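Local atomic coordinates of putative polysaccharide deacetylase (Bdellovibrio bacteriovorus HD100, PDB entry 5JP6), a protein that probably removes acetyl groups from peptidoglycan sugars as a zinc-dependent deacetylase of carbohydrate esterase family 4. Residues K169-L173 and R355-V360; A190-V194 and M345-L349; H120-R125 and R339-E343; V258-Q263 and S373-K377. The protein carries 1 engineered substitution. One frame throughout, in Å; residues are numbered along the deposited sequence. Where two conformers were deposited one is given.

Contacts 2 and 3 share helix 339-354, and contact 1 uses strand 358-364, which follows it. Along the chain the first segments come in the order 120-125, 169-173, 190-194 and 258-263, and the second in the order 339-343, 345-349, 355-360 and 373-377. Contact 1 joins two strands of the central parallel sheet. Contact 2 packs on that sheet, its centre about 12 Å from that of contact 1, with Leu173 touching Leu191, Phe348 and Leu349. Contact 3 joins helix 110-126 to the start of helix 339-354, about 14 Å from contact 2 between centres. Contact 4 holds the C-terminal tail on helix 251-269, opposite contact 3 across the chain's centre and about 35 Å away between centres.

Contact 1: K169-L173 and R355-V360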
loop_
_atom_site.group_PDB
_atom_site.type_symbol
_atom_site.label_atom_id
_atom_site.label_comp_id
_atom_site.label_asym_id
_atom_site.label_seq_id
_atom_site.Cartn_x
_atom_site.Cartn_y
_atom_site.Cartn_z
ATOM N N LYS A 169 -0.354 -9.362 22.192
ATOM C CA LYS A 169 -1.671 -9.060 21.630
ATOM C C LYS A 169 -1.843 -7.600 21.217
ATOM O O LYS A 169 -2.957 -7.103 21.060
ATOM C CB LYS A 169 -2.813 -9.581 22.503
ATOM C CG LYS A 169 -2.671 -11.092 22.708
ATOM C CD LYS A 169 -3.900 -11.751 23.217
ATOM C CE LYS A 169 -4.801 -12.110 22.070
ATOM N NZ LYS A 169 -5.931 -12.920 22.581
ATOM N N GLU A 170 -0.712 -6.949 20.977
ATOM C CA GLU A 170 -0.705 -5.619 20.360
ATOM C C GLU A 170 -0.186 -5.728 18.938
ATOM O O GLU A 170 0.847 -6.367 18.700
ATOM C CB GLU A 170 0.137 -4.644 21.175
ATOM C CG GLU A 170 -0.453 -4.306 22.529
ATOM C CD GLU A 170 0.322 -3.271 23.321
ATOM O OE1 GLU A 170 1.527 -3.028 23.026
ATOM O OE2 GLU A 170 -0.293 -2.685 24.236
ATOM N N VAL A 171 -0.882 -5.052 18.008
ATOM C CA VAL A 171 -0.438 -4.984 16.626
ATOM C C VAL A 171 -0.421 -3.543 16.139
ATOM O O VAL A 171 -1.245 -2.709 16.537
ATOM C CB VAL A 171 -1.257 -5.866 15.682
ATOM C CG1 VAL A 171 -1.131 -7.328 16.055
ATOM C CG2 VAL A 171 -2.721 -5.452 15.671
ATOM N N VAL A 172 0.571 -3.263 15.307
ATOM C CA VAL A 172 0.747 -1.961 14.676
ATOM C C VAL A 172 0.393 -2.143 13.209
ATOM O O VAL A 172 0.955 -2.991 12.529
ATOM C CB VAL A 172 2.204 -1.465 14.789
ATOM C CG1 VAL A 172 2.380 -0.080 14.192
ATOM C CG2 VAL A 172 2.698 -1.476 16.202
ATOM N N LEU A 173 -0.577 -1.372 12.765
ATOM C CA LEU A 173 -1.014 -1.483 11.405
ATOM C C LEU A 173 -0.278 -0.492 10.503
ATOM O O LEU A 173 -0.262 0.722 10.783
ATOM C CB LEU A 173 -2.510 -1.221 11.326
ATOM C CG LEU A 173 -3.386 -2.124 12.209
ATOM C CD1 LEU A 173 -4.833 -1.839 11.923
ATOM C CD2 LEU A 173 -3.050 -3.618 12.049
ATOM N N ARG A 355 -10.594 -11.315 18.536
ATOM C CA ARG A 355 -9.480 -12.183 18.913
ATOM C C ARG A 355 -8.663 -11.674 20.087
ATOM O O ARG A 355 -7.703 -12.341 20.480
ATOM C CB ARG A 355 -8.600 -12.461 17.686
ATOM C CG ARG A 355 -9.355 -13.232 16.608
ATOM C CD ARG A 355 -8.666 -13.148 15.260
ATOM N NE ARG A 355 -9.407 -13.848 14.207
ATOM C CZ ARG A 355 -9.091 -15.015 13.666
ATOM N NH1 ARG A 355 -8.069 -15.721 14.108
ATOM N NH2 ARG A 355 -9.859 -15.510 12.707
ATOM N N GLY A 356 -9.025 -10.501 20.622
ATOM C CA GLY A 356 -8.396 -9.948 21.812
ATOM C C GLY A 356 -7.179 -9.097 21.559
ATOM O O GLY A 356 -6.408 -8.815 22.482
ATOM N N TYR A 357 -7.019 -8.650 20.318
ATOM C CA TYR A 357 -5.870 -7.843 19.940
ATOM C C TYR A 357 -6.226 -6.326 20.114
ATOM O O TYR A 357 -7.408 -5.925 20.015
ATOM C CB TYR A 357 -5.351 -8.215 18.514
ATOM C CG TYR A 357 -4.702 -9.577 18.415
ATOM C CD1 TYR A 357 -5.460 -10.729 18.175
ATOM C CD2 TYR A 357 -3.327 -9.742 18.584
ATOM C CE1 TYR A 357 -4.864 -11.966 18.149
ATOM C CE2 TYR A 357 -2.761 -11.000 18.556
ATOM C CZ TYR A 357 -3.533 -12.104 18.359
ATOM O OH TYR A 357 -2.950 -13.362 18.294
ATOM N N SER A 358 -5.201 -5.506 20.371
ATOM C CA SER A 358 -5.333 -4.064 20.438
ATOM C C SER A 358 -4.401 -3.409 19.398
ATOM O O SER A 358 -3.330 -3.919 19.105
ATOM C CB SER A 358 -4.940 -3.566 21.832
ATOM O OG SER A 358 -5.728 -4.195 22.806
ATOM N N VAL A 359 -4.838 -2.284 18.817
ATOM C CA VAL A 359 -4.082 -1.589 17.827
ATOM C C VAL A 359 -3.222 -0.492 18.455
ATOM O O VAL A 359 -3.719 0.327 19.226
ATOM C CB VAL A 359 -4.984 -0.997 16.728
ATOM C CG1 VAL A 359 -4.169 -0.131 15.754
ATOM C CG2 VAL A 359 -5.697 -2.117 15.968
ATOM N N VAL A 360 -1.930 -0.508 18.139
ATOM C CA VAL A 360 -0.959 0.440 18.696
ATOM C C VAL A 360 -0.409 1.335 17.610
ATOM O O VAL A 360 -0.034 0.858 16.539
ATOM C CB VAL A 360 0.225 -0.319 19.331
ATOM C CG1 VAL A 360 1.342 0.609 19.735
ATOM C CG2 VAL A 360 -0.276 -1.123 20.529
HETATM O O HOH W 1 -5.091 -6.627 23.503
HETATM O O HOH W 2 -1.216 0.979 14.146
#
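Parallel strands 170-176 and 358-364 of the central sheet run side by side here, pairing Glu170 with Ser358 and Val171 with Val359. Three backbone bonds join them. Ser358 N donates to Lys169 O at 2.8 Å, Val171 N to Ser358 O at 2.9 Å, and Val360 N to Val171 O at 2.8 Å. Further on, a water links Leu173 N and Val360 O in place of a direct bond. At the other end Lys169 CE lies over one face of the Tyr357 ring, 4.0 Å from its centroid. A bend at chi3 (86°) takes Lys169 NZ past the ring to Arg355 O, 2.8 Å away and in the carbonyl plane. That carbonyl lies just before Gly356, whose positive phi ends helix 339-354 in a Schellman motif. Val360 CG2 sits against the Glu170 chain, 3.6 Å from its CD. The Glu170 carboxylate is held by Ala167 N and by the side chains of Asn149 and Gln151. On the opposite face of the sheet, Val359 CG1 meets Leu173 CG at 4.1 Å. Strand 330-335 borders strand 170-176 on its other side. Helix 339-354 packs on Val171, Leu173 and Tyr357, and Glu325 of helix 313-327 bonds Tyr357 OH.

Contact 2: A190-V194 and M345-L349; sequences ALKEV and MPQFL
The two backbones come close where Ala190 faces Pro346, their CA atoms 5.3 Å apart, and have parted to 7.9 Å between the CA atoms of Val194 and Leu349. Helix 339-354 is kinked here: Pro346 has no N-H to give, and Gln347 N also lacks a bond to the turn before. The Ala190 methyl is small enough to allow the close approach. Ala190 CB lies 3.8 Å from Met345 CG and 3.9 Å from Pro346 CG, so it meets the chain of one residue and the ring of the next. Met345 leaves the helix with CG anti to its own N. The chain then bends at chi2 (56°) and chi3, which carries SD away from Ala190.

Helices 183-193 and 339-354 lie side by side against one face of the parallel sheet, as outer helices do in the distorted beta/alpha barrel of this esterase family. Leu191, Phe348 and Leu349 all rest on Leu173 of strand 170-176, and Met345 rests on Phe175 of the same strand.

One turn beyond Met345, Leu349 reaches across with its CD1 branch. Leu349 CD1 meets the last turn of helix 183-193, 3.4 Å from Ala190 O and 4.0 Å from Ala190 CB. Leu191 CD2 approaches Leu349 CD1 from the sheet side at 4.2 Å. Val194 CG2 meets Leu349 CD1 at 3.8 Å, just past the helix. Every residue that touches across this contact is buried. The side-chain contacts are all apolar, and no polar bond joins the two segments. Val194 also packs on Phe144, and its backbone bonds to Phe146, so the loop there borders the far end of the contact.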
loop_
_atom_site.group_PDB
_atom_site.type_symbol
_atom_site.label_atom_id
_atom_site.label_comp_id
_atom_site.label_asym_id
_atom_site.label_seq_id
_atom_site.Cartn_x
_atom_site.Cartn_y
_atom_site.Cartn_z
ATOM N N ALA A 190 -12.560 3.133 7.755
ATOM C CA ALA A 190 -12.597 1.898 8.560
ATOM C C ALA A 190 -11.839 2.081 9.878
ATOM O O ALA A 190 -12.310 1.693 10.952
ATOM C CB ALA A 190 -12.032 0.734 7.774
ATOM N N LEU A 191 -10.672 2.694 9.800
ATOM C CA LEU A 191 -9.875 2.945 10.993
ATOM C C LEU A 191 -10.594 3.862 11.955
ATOM O O LEU A 191 -10.638 3.617 13.169
ATOM C CB LEU A 191 -8.507 3.513 10.612
ATOM C CG LEU A 191 -7.570 2.589 9.841
ATOM C CD1 LEU A 191 -6.393 3.367 9.274
ATOM C CD2 LEU A 191 -7.040 1.454 10.702
ATOM N N LYS A 192 -11.125 4.952 11.418
ATOM C CA LYS A 192 -11.733 5.973 12.245
ATOM C C LYS A 192 -12.952 5.438 13.005
ATOM O O LYS A 192 -13.179 5.806 14.176
ATOM C CB LYS A 192 -12.093 7.217 11.442
ATOM C CG LYS A 192 -12.611 8.366 12.301
ATOM C CD LYS A 192 -12.846 9.618 11.468
ATOM C CE LYS A 192 -13.432 10.703 12.362
ATOM N NZ LYS A 192 -13.954 11.888 11.628
ATOM N N GLU A 193 -13.760 4.600 12.338
ATOM C CA GLU A 193 -14.980 4.033 12.942
ATOM C C GLU A 193 -14.713 3.323 14.262
ATOM O O GLU A 193 -15.613 3.260 15.128
ATOM C CB GLU A 193 -15.609 2.922 12.013
ATOM C CG GLU A 193 -16.310 3.441 10.864
ATOM C CD GLU A 193 -16.786 2.352 9.905
ATOM O OE1 GLU A 193 -16.290 1.159 9.773
ATOM O OE2 GLU A 193 -17.643 2.776 9.199
ATOM N N VAL A 194 -13.511 2.747 14.376
ATOM C CA VAL A 194 -13.159 1.946 15.547
ATOM C C VAL A 194 -12.006 2.564 16.368
ATOM O O VAL A 194 -11.409 1.899 17.231
ATOM C CB VAL A 194 -12.864 0.484 15.141
ATOM C CG1 VAL A 194 -14.091 -0.146 14.503
ATOM C CG2 VAL A 194 -11.630 0.387 14.230
ATOM N N MET A 345 -10.956 -4.272 5.244
ATOM C CA MET A 345 -10.439 -3.616 6.440
ATOM C C MET A 345 -11.445 -3.607 7.611
ATOM O O MET A 345 -11.070 -3.940 8.753
ATOM C CB MET A 345 -9.888 -2.231 6.123
ATOM C CG MET A 345 -9.091 -1.596 7.270
ATOM S SD MET A 345 -7.699 -2.606 7.870
ATOM C CE MET A 345 -6.775 -2.917 6.371
ATOM N N PRO A 346 -12.731 -3.254 7.350
ATOM C CA PRO A 346 -13.657 -3.327 8.501
ATOM C C PRO A 346 -13.744 -4.721 9.130
ATOM O O PRO A 346 -13.739 -4.861 10.349
ATOM C CB PRO A 346 -14.993 -2.903 7.886
ATOM C CG PRO A 346 -14.597 -2.011 6.747
ATOM C CD PRO A 346 -13.355 -2.627 6.154
ATOM N N GLN A 347 -13.737 -5.739 8.286
ATOM C CA GLN A 347 -13.847 -7.099 8.741
ATOM C C GLN A 347 -12.569 -7.499 9.551
ATOM O O GLN A 347 -12.628 -8.163 10.613
ATOM C CB GLN A 347 -14.060 -8.025 7.562
ATOM C CG GLN A 347 -14.331 -9.459 7.995
ATOM C CD GLN A 347 -15.803 -9.710 8.332
ATOM O OE1 GLN A 347 -16.637 -9.567 7.477
ATOM N NE2 GLN A 347 -16.115 -10.005 9.575
ATOM N N PHE A 348 -11.413 -7.079 9.055
ATOM C CA PHE A 348 -10.139 -7.340 9.706
ATOM C C PHE A 348 -10.107 -6.727 11.095
ATOM O O PHE A 348 -9.702 -7.360 12.060
ATOM C CB PHE A 348 -8.983 -6.807 8.852
ATOM C CG PHE A 348 -7.647 -6.897 9.518
ATOM C CD1 PHE A 348 -7.037 -8.111 9.705
ATOM C CD2 PHE A 348 -7.000 -5.761 10.006
ATOM C CE1 PHE A 348 -5.790 -8.204 10.309
ATOM C CE2 PHE A 348 -5.781 -5.864 10.641
ATOM C CZ PHE A 348 -5.177 -7.077 10.781
ATOM N N LEU A 349 -10.510 -5.463 11.173
ATOM C CA LEU A 349 -10.534 -4.770 12.436
ATOM C C LEU A 349 -11.476 -5.439 13.449
ATOM O O LEU A 349 -11.140 -5.554 14.620
ATOM C CB LEU A 349 -10.859 -3.299 12.209
ATOM C CG LEU A 349 -9.822 -2.498 11.391
ATOM C CD1 LEU A 349 -10.385 -1.152 10.949
ATOM C CD2 LEU A 349 -8.529 -2.361 12.155
#

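Contact 3: H120-R125 and R339-E343; sequences HFDEQR and RRTAE
Phe121 and the guanidinium of Arg339 form the tight part of this contact. Helices 110-126 and 339-354 run here with their axes 11.7 Å apart at an angle of 32°, so long side chains fill the interval. The Arg339 guanidinium leans over one ring face, the planes 27° apart, with Phe121 CD2 under its CZ at 3.3 Å. The His120 ring backs the opposite face. Arg340, bent at chi3 (-52°), brings both NH1 and NH2 to His120 NE2, each at 3.1 Å. The imidazole thus accepts at NE2, which would suit a proton on ND1. Asn313 also bonds Arg340 NH1.

Toward Asp122 and Arg125 the packing gives way to a salt-bridge network with water in it. Arg125 NH2 bonds Glu343 OE1 at 3.0 Å, on its syn side. Within helix 339-354, Arg339 grips Glu343 OE2 with NE, at 2.9 Å, and with NH2. Asp122, which is exposed, holds Arg125 NH1 through OD1 at 2.7 Å. One water accepts from NH2 of both Arg125 and Arg339 and donates to Asp122 OD1. The two arginines gather round the Glu343 carboxylate, which probably offsets their like charges. Arg339 NH1 has further salt bridges to Glu94 and Asp118. Helix 313-327 packs on Phe121, Arg340 and Glu343, while Tyr183 of helix 183-193 touches Arg339.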
loop_
_atom_site.group_PDB
_atom_site.type_symbol
_atom_site.label_atom_id
_atom_site.label_comp_id
_atom_site.label_asym_id
_atom_site.label_seq_id
_atom_site.Cartn_x
_atom_site.Cartn_y
_atom_site.Cartn_z
ATOM N N HIS A 120 -17.037 -8.396 -9.287
ATOM C CA HIS A 120 -16.259 -9.370 -8.502
ATOM C C HIS A 120 -16.270 -8.959 -7.023
ATOM O O HIS A 120 -16.583 -9.771 -6.149
ATOM C CB HIS A 120 -14.825 -9.470 -9.013
ATOM C CG HIS A 120 -13.897 -10.139 -8.056
ATOM N ND1 HIS A 120 -13.796 -11.506 -7.942
ATOM C CD2 HIS A 120 -13.046 -9.625 -7.143
ATOM C CE1 HIS A 120 -12.915 -11.809 -7.006
ATOM N NE2 HIS A 120 -12.442 -10.683 -6.514
ATOM N N PHE A 121 -15.950 -7.694 -6.729
ATOM C CA PHE A 121 -15.943 -7.246 -5.298
ATOM C C PHE A 121 -17.343 -7.227 -4.710
ATOM O O PHE A 121 -17.466 -7.487 -3.538
ATOM C CB PHE A 121 -15.200 -5.944 -5.106
ATOM C CG PHE A 121 -13.687 -6.113 -5.187
ATOM C CD1 PHE A 121 -12.927 -6.808 -4.240
ATOM C CD2 PHE A 121 -13.052 -5.587 -6.284
ATOM C CE1 PHE A 121 -11.557 -6.888 -4.375
ATOM C CE2 PHE A 121 -11.704 -5.665 -6.417
ATOM C CZ PHE A 121 -10.959 -6.343 -5.475
ATOM N N ASP A 122 -18.383 -7.012 -5.515
ATOM C CA ASP A 122 -19.764 -7.151 -5.035
ATOM C C ASP A 122 -20.004 -8.568 -4.528
ATOM O O ASP A 122 -20.557 -8.798 -3.440
ATOM C CB ASP A 122 -20.763 -6.861 -6.146
ATOM C CG ASP A 122 -20.867 -5.381 -6.517
ATOM O OD1 ASP A 122 -20.372 -4.491 -5.774
ATOM O OD2 ASP A 122 -21.474 -5.103 -7.590
ATOM N N GLU A 123 -19.581 -9.526 -5.336
ATOM C CA GLU A 123 -19.789 -10.945 -5.004
ATOM C C GLU A 123 -19.008 -11.327 -3.752
ATOM O O GLU A 123 -19.518 -12.002 -2.841
ATOM C CB GLU A 123 -19.343 -11.815 -6.173
ATOM C CG GLU A 123 -20.222 -11.736 -7.395
ATOM C CD GLU A 123 -19.613 -12.430 -8.606
ATOM O OE1 GLU A 123 -18.547 -13.058 -8.468
ATOM O OE2 GLU A 123 -20.233 -12.399 -9.695
ATOM N N GLN A 124 -17.782 -10.808 -3.674
ATOM C CA GLN A 124 -16.910 -11.037 -2.503
ATOM C C GLN A 124 -17.511 -10.489 -1.220
ATOM O O GLN A 124 -17.385 -11.079 -0.183
ATOM C CB GLN A 124 -15.534 -10.430 -2.724
ATOM C CG GLN A 124 -14.743 -11.058 -3.872
ATOM C CD GLN A 124 -14.340 -12.465 -3.553
ATOM O OE1 GLN A 124 -13.575 -12.704 -2.628
ATOM N NE2 GLN A 124 -14.860 -13.407 -4.304
ATOM N N ARG A 125 -18.179 -9.352 -1.327
ATOM C CA ARG A 125 -18.769 -8.686 -0.194
ATOM C C ARG A 125 -19.928 -9.504 0.414
ATOM O O ARG A 125 -20.206 -9.416 1.622
ATOM C CB ARG A 125 -19.250 -7.290 -0.690
ATOM C CG ARG A 125 -19.255 -6.193 0.277
ATOM C CD ARG A 125 -19.579 -4.870 -0.399
ATOM N NE ARG A 125 -18.480 -4.333 -1.178
ATOM C CZ ARG A 125 -18.525 -4.117 -2.484
ATOM N NH1 ARG A 125 -19.659 -4.293 -3.164
ATOM N NH2 ARG A 125 -17.432 -3.704 -3.127
ATOM N N ARG A 339 -6.720 -2.569 -3.470
ATOM C CA ARG A 339 -8.165 -2.444 -3.266
ATOM C C ARG A 339 -8.691 -3.461 -2.283
ATOM O O ARG A 339 -9.485 -3.127 -1.377
ATOM C CB ARG A 339 -8.937 -2.526 -4.577
ATOM C CG ARG A 339 -10.416 -2.583 -4.309
ATOM C CD ARG A 339 -11.258 -2.308 -5.508
ATOM N NE ARG A 339 -12.663 -2.350 -5.122
ATOM C CZ ARG A 339 -13.676 -2.340 -5.964
ATOM N NH1 ARG A 339 -13.455 -2.213 -7.257
ATOM N NH2 ARG A 339 -14.908 -2.385 -5.490
ATOM N N ARG A 340 -8.242 -4.703 -2.411
ATOM C CA ARG A 340 -8.849 -5.758 -1.596
ATOM C C ARG A 340 -8.573 -5.535 -0.113
ATOM O O ARG A 340 -9.389 -5.877 0.713
ATOM C CB ARG A 340 -8.360 -7.120 -2.035
ATOM C CG ARG A 340 -9.148 -8.276 -1.466
ATOM C CD ARG A 340 -8.711 -9.575 -2.137
ATOM N NE ARG A 340 -8.720 -9.549 -3.589
ATOM C CZ ARG A 340 -9.734 -9.932 -4.386
ATOM N NH1 ARG A 340 -10.900 -10.294 -3.903
ATOM N NH2 ARG A 340 -9.567 -9.943 -5.684
ATOM N N THR A 341 -7.437 -4.916 0.188
ATOM C CA THR A 341 -7.137 -4.555 1.571
ATOM C C THR A 341 -8.145 -3.565 2.135
ATOM O O THR A 341 -8.614 -3.723 3.296
ATOM C CB THR A 341 -5.697 -4.058 1.674
ATOM O OG1 THR A 341 -4.818 -5.117 1.284
ATOM C CG2 THR A 341 -5.331 -3.563 3.089
ATOM N N ALA A 342 -8.529 -2.568 1.331
ATOM C CA ALA A 342 -9.587 -1.629 1.767
ATOM C C ALA A 342 -10.922 -2.405 1.920
ATOM O O ALA A 342 -11.679 -2.176 2.890
ATOM C CB ALA A 342 -9.716 -0.452 0.807
ATOM N N GLU A 343 -11.221 -3.339 0.995
ATOM C CA GLU A 343 -12.476 -4.058 1.055
ATOM C C GLU A 343 -12.610 -4.886 2.331
ATOM O O GLU A 343 -13.717 -5.062 2.823
ATOM C CB GLU A 343 -12.621 -5.001 -0.155
ATOM C CG GLU A 343 -12.713 -4.309 -1.505
ATOM C CD GLU A 343 -14.089 -3.741 -1.799
ATOM O OE1 GLU A 343 -15.127 -4.206 -1.256
ATOM O OE2 GLU A 343 -14.156 -2.812 -2.656
HETATM O O HOH W 3 -15.453 -6.921 -1.483
HETATM O O HOH W 4 -17.621 -3.143 -6.056
#

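Contact 4: V258-Q263 and S373-K377; sequences VRGGHQ and SKLVK
Gln263 and Lys377 make the direct hydrogen bonds of this contact. Lys377 N donates to Gln263 OE1 at 2.8 Å, and Gln263 NE2 donates to Lys377 O at 3.1 Å. Each donor lies in the plane of the carbonyl it meets, on a lone pair. The amide both accepts from and donates to the backbone of Lys377. A bend at chi2 (76°) turns it there, and Asp267 takes a second bond from NE2. Ser226, next to the zinc ligand His227, bonds His262 ND1.

Water adds two links. One molecule donates to Gln263 OE1 and Leu375 O. Another bonds Ser373 OG at 2.7 Å and, weakly, His262 NE2.

The tail is shaped by a type I turn from Ser373 to Val376. Ser373 OG accepts from Leu375 N at 3.0 Å, an ST turn; Leu375 lies against helix 251-269.

Nonpolar packing makes up the rest. Leu375 CD1 sits over a face of the His262 ring, 3.8 Å from its centroid, and also meets Val258 CG1 at 3.9 Å. Phe290 of helix 285-293 touches both Val258 and Leu375. Val376 CG1 rests on the helix backbone, 3.9 Å from His262 O.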
loop_
_atom_site.group_PDB
_atom_site.type_symbol
_atom_site.label_atom_id
_atom_site.label_comp_id
_atom_site.label_asym_id
_atom_site.label_seq_id
_atom_site.Cartn_x
_atom_site.Cartn_y
_atom_site.Cartn_z
ATOM N N VAL A 258 15.526 7.863 -0.684
ATOM C CA VAL A 258 15.067 7.988 0.695
ATOM C C VAL A 258 14.572 9.408 0.978
ATOM O O VAL A 258 13.474 9.589 1.509
ATOM C CB VAL A 258 16.171 7.604 1.699
ATOM C CG1 VAL A 258 15.732 7.861 3.129
ATOM C CG2 VAL A 258 16.566 6.120 1.543
ATOM N N ARG A 259 15.376 10.407 0.615
ATOM C CA ARG A 259 15.010 11.829 0.784
ATOM C C ARG A 259 13.783 12.219 0.023
ATOM O O ARG A 259 12.942 12.969 0.502
ATOM C CB ARG A 259 16.096 12.732 0.244
ATOM C CG ARG A 259 17.291 12.828 1.136
ATOM C CD ARG A 259 18.101 14.068 0.856
ATOM N NE ARG A 259 18.964 14.329 1.988
ATOM C CZ ARG A 259 20.099 13.659 2.215
ATOM N NH1 ARG A 259 20.445 12.717 1.352
ATOM N NH2 ARG A 259 20.865 13.918 3.293
ATOM N N GLY A 260 13.673 11.728 -1.215
ATOM C CA GLY A 260 12.600 12.208 -2.082
ATOM C C GLY A 260 11.188 11.941 -1.601
ATOM O O GLY A 260 10.311 12.814 -1.718
ATOM N N GLY A 261 10.925 10.750 -1.068
ATOM C CA GLY A 261 9.583 10.444 -0.543
ATOM C C GLY A 261 9.281 11.282 0.718
ATOM O O GLY A 261 8.190 11.789 0.909
ATOM N N HIS A 262 10.290 11.432 1.568
ATOM C CA HIS A 262 10.168 12.250 2.750
ATOM C C HIS A 262 9.884 13.706 2.378
ATOM O O HIS A 262 8.994 14.340 2.946
ATOM C CB HIS A 262 11.416 12.155 3.595
ATOM C CG HIS A 262 11.194 11.483 4.908
ATOM N ND1 HIS A 262 10.653 10.223 5.020
ATOM C CD2 HIS A 262 11.413 11.907 6.174
ATOM C CE1 HIS A 262 10.564 9.896 6.293
ATOM N NE2 HIS A 262 11.013 10.897 7.012
ATOM N N GLN A 263 10.623 14.201 1.392
ATOM C CA GLN A 263 10.404 15.549 0.916
ATOM C C GLN A 263 8.977 15.735 0.360
ATOM O O GLN A 263 8.367 16.778 0.569
ATOM C CB GLN A 263 11.443 15.907 -0.138
ATOM C CG GLN A 263 11.405 17.353 -0.533
ATOM C CD GLN A 263 12.025 18.282 0.514
ATOM O OE1 GLN A 263 13.129 18.061 0.985
ATOM N NE2 GLN A 263 11.308 19.346 0.857
ATOM N N SER A 373 12.919 17.101 10.057
ATOM C CA SER A 373 13.530 15.930 9.451
ATOM C C SER A 373 14.891 16.276 8.820
ATOM O O SER A 373 15.010 17.212 8.030
ATOM C CB SER A 373 12.664 15.374 8.335
ATOM O OG SER A 373 13.313 14.278 7.698
ATOM N N LYS A 374 15.881 15.440 9.136
ATOM C CA LYS A 374 17.203 15.547 8.504
ATOM C C LYS A 374 17.236 15.060 7.043
ATOM O O LYS A 374 18.281 15.154 6.389
ATOM C CB LYS A 374 18.250 14.845 9.357
ATOM C CG LYS A 374 18.449 15.509 10.708
ATOM C CD LYS A 374 19.387 14.695 11.597
ATOM C CE LYS A 374 19.669 15.376 12.883
ATOM N NZ LYS A 374 20.492 14.531 13.748
ATOM N N LEU A 375 16.093 14.546 6.567
ATOM C CA LEU A 375 15.949 14.071 5.203
ATOM C C LEU A 375 15.314 15.105 4.279
ATOM O O LEU A 375 15.178 14.856 3.091
ATOM C CB LEU A 375 15.127 12.776 5.179
ATOM C CG LEU A 375 15.735 11.591 5.889
ATOM C CD1 LEU A 375 14.782 10.422 5.939
ATOM C CD2 LEU A 375 17.062 11.163 5.235
ATOM N N VAL A 376 14.894 16.243 4.834
ATOM C CA VAL A 376 14.220 17.227 4.024
ATOM C C VAL A 376 14.953 18.565 4.005
ATOM O O VAL A 376 15.663 18.909 4.963
ATOM C CB VAL A 376 12.764 17.454 4.432
ATOM C CG1 VAL A 376 11.980 16.153 4.574
ATOM C CG2 VAL A 376 12.649 18.302 5.617
ATOM N N LYS A 377 14.745 19.309 2.912
ATOM C CA LYS A 377 15.187 20.692 2.756
ATOM C C LYS A 377 14.004 21.619 3.057
ATOM O O LYS A 377 12.896 21.445 2.523
ATOM C CB LYS A 377 15.612 20.924 1.332
ATOM C CG LYS A 377 16.773 20.111 0.879
ATOM C CD LYS A 377 17.215 20.512 -0.544
ATOM C CE LYS A 377 17.827 21.904 -0.629
ATOM N NZ LYS A 377 18.569 22.122 -1.913
HETATM O O HOH W 5 12.935 12.062 9.233
HETATM O O HOH W 6 14.929 16.203 0.566
#